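Long-range contact in cruciferin (Brassica napus, PDB 3KGL), which probably serves as a seed storage protein, an 11S globulin that acts as a nutrient reservoir in rapeseed: residues A[86-90]-A[260-264]. Residues are numbered along the deposited sequence; the frame is centred on the assembly and turned at random.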
loop_
_atom_site.group_PDB
_atom_site.type_symbol
_atom_site.label_atom_id
_atom_site.label_comp_id
_atom_site.label_asym_id
_atom_site.label_seq_id
_atom_site.Cartn_x
_atom_site.Cartn_y
_atom_site.Cartn_z
ATOM N N THR A 86 22.366 -9.730 -24.687
ATOM C CA THR A 86 21.795 -10.738 -25.577
ATOM C C THR A 86 22.222 -10.535 -27.033
ATOM O O THR A 86 23.008 -11.315 -27.576
ATOM C CB THR A 86 20.244 -10.713 -25.521
ATOM O OG1 THR A 86 19.807 -10.076 -24.312
ATOM C CG2 THR A 86 19.669 -12.125 -25.601
ATOM N N PHE A 87 21.690 -9.485 -27.656
ATOM C CA PHE A 87 21.931 -9.219 -29.074
ATOM C C PHE A 87 23.334 -8.685 -29.379
ATOM O O PHE A 87 24.067 -8.247 -28.477
ATOM C CB PHE A 87 20.850 -8.287 -29.644
ATOM C CG PHE A 87 19.600 -9.006 -30.068
ATOM C CD1 PHE A 87 19.292 -9.162 -31.411
ATOM C CD2 PHE A 87 18.741 -9.551 -29.125
ATOM C CE1 PHE A 87 18.140 -9.838 -31.807
ATOM C CE2 PHE A 87 17.590 -10.229 -29.516
ATOM C CZ PHE A 87 17.290 -10.371 -30.860
ATOM N N GLN A 88 23.685 -8.735 -30.665
ATOM C CA GLN A 88 25.002 -8.339 -31.160
ATOM C C GLN A 88 24.857 -7.617 -32.510
ATOM O O GLN A 88 24.030 -8.001 -33.341
ATOM C CB GLN A 88 25.910 -9.577 -31.271
ATOM C CG GLN A 88 27.290 -9.341 -31.875
ATOM C CD GLN A 88 27.374 -9.745 -33.347
ATOM O OE1 GLN A 88 28.441 -9.680 -33.962
ATOM N NE2 GLN A 88 26.248 -10.171 -33.912
ATOM N N ASP A 89 25.654 -6.569 -32.718
ATOM C CA ASP A 89 25.538 -5.723 -33.912
ATOM C C ASP A 89 26.757 -5.729 -34.835
ATOM O O ASP A 89 27.835 -5.279 -34.450
ATOM C CB ASP A 89 25.255 -4.278 -33.508
ATOM C CG ASP A 89 23.796 -3.932 -33.591
ATOM O OD1 ASP A 89 23.402 -2.864 -33.068
ATOM O OD2 ASP A 89 23.045 -4.733 -34.187
ATOM N N SER A 90 26.575 -6.211 -36.061
ATOM C CA SER A 90 27.632 -6.131 -37.058
ATOM C C SER A 90 28.122 -4.691 -37.163
ATOM O O SER A 90 27.321 -3.754 -37.190
ATOM C CB SER A 90 27.140 -6.607 -38.431
ATOM O OG SER A 90 26.909 -8.006 -38.455
ATOM N N SER A 260 21.230 0.113 -37.901
ATOM C CA SER A 260 21.472 -1.329 -37.898
ATOM C C SER A 260 21.644 -1.850 -36.463
ATOM O O SER A 260 22.769 -1.971 -35.971
ATOM C CB SER A 260 22.702 -1.651 -38.755
ATOM O OG SER A 260 23.618 -0.559 -38.777
ATOM N N VAL A 261 20.517 -2.155 -35.813
ATOM C CA VAL A 261 20.458 -2.516 -34.389
ATOM C C VAL A 261 20.273 -4.021 -34.125
ATOM O O VAL A 261 20.475 -4.494 -33.001
ATOM C CB VAL A 261 19.334 -1.736 -33.668
ATOM C CG1 VAL A 261 19.125 -2.269 -32.269
ATOM C CG2 VAL A 261 19.655 -0.254 -33.632
ATOM N N ILE A 262 19.860 -4.756 -35.158
ATOM C CA ILE A 262 19.937 -6.219 -35.180
ATOM C C ILE A 262 20.382 -6.629 -36.577
ATOM O O ILE A 262 19.660 -6.388 -37.546
ATOM C CB ILE A 262 18.579 -6.899 -34.946
ATOM C CG1 ILE A 262 17.721 -6.123 -33.938
ATOM C CG2 ILE A 262 18.799 -8.357 -34.553
ATOM C CD1 ILE A 262 16.246 -6.514 -33.966
ATOM N N ARG A 263 21.550 -7.246 -36.702
ATOM C CA ARG A 263 22.069 -7.527 -38.039
ATOM C C ARG A 263 21.648 -8.903 -38.593
ATOM O O ARG A 263 20.724 -8.978 -39.411
ATOM C CB ARG A 263 23.575 -7.277 -38.097
ATOM C CG ARG A 263 23.951 -5.883 -37.631
ATOM C CD ARG A 263 23.374 -4.814 -38.545
ATOM N NE ARG A 263 24.146 -4.678 -39.776
ATOM C CZ ARG A 263 23.748 -5.122 -40.963
ATOM N NH1 ARG A 263 22.573 -5.725 -41.079
ATOM N NH2 ARG A 263 24.520 -4.960 -42.034
ATOM N N PRO A 264 22.328 -9.989 -38.185
ATOM C CA PRO A 264 21.694 -11.273 -38.490
ATOM C C PRO A 264 21.273 -11.987 -37.207
ATOM O O PRO A 264 22.131 -12.264 -36.367
ATOM C CB PRO A 264 22.825 -12.066 -39.169
ATOM C CG PRO A 264 24.079 -11.165 -39.090
ATOM C CD PRO A 264 23.778 -10.165 -38.019
#
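R263 sets CG beside its own backbone N and anti to its carbonyl carbon (chi1 -54°), which lays the first part of its side chain against S90. S90 likewise turns OG back beside its own N (chi1 -70°), where OG lies 3.4 Å from R263 CB. The R263 chain then bends at chi2 and chi3, and NE passes 3.8 Å from S90 CB. P264 adds its CD, 3.8 Å from S90 OG. Further along, the I262 CG2 methyl lies at the edge of the F87 ring, near its plane, but the modelled approach is too close to be trusted in detail. The contact sets a short strand of the N-terminal cupin domain, 87-89, against an irregular loop that follows strand 252-254. Strand 87-89 pairs antiparallel with 141-150. D89 is buried. Its carboxylate is modelled close to the S260 and V261 carbonyls, all acceptors that do not bond, so its exact placement is doubtful. H143 NE2 on strand 141-150 hydrogen-bonds D89 OD1, and E424 of a second subunit comes close to OD1 as a like charge. With an alanine here, H143 would probably lose this acceptor and a gap would probably open beside the 260-261 backbone. On the loop side, V261 packs on P422 of the second subunit.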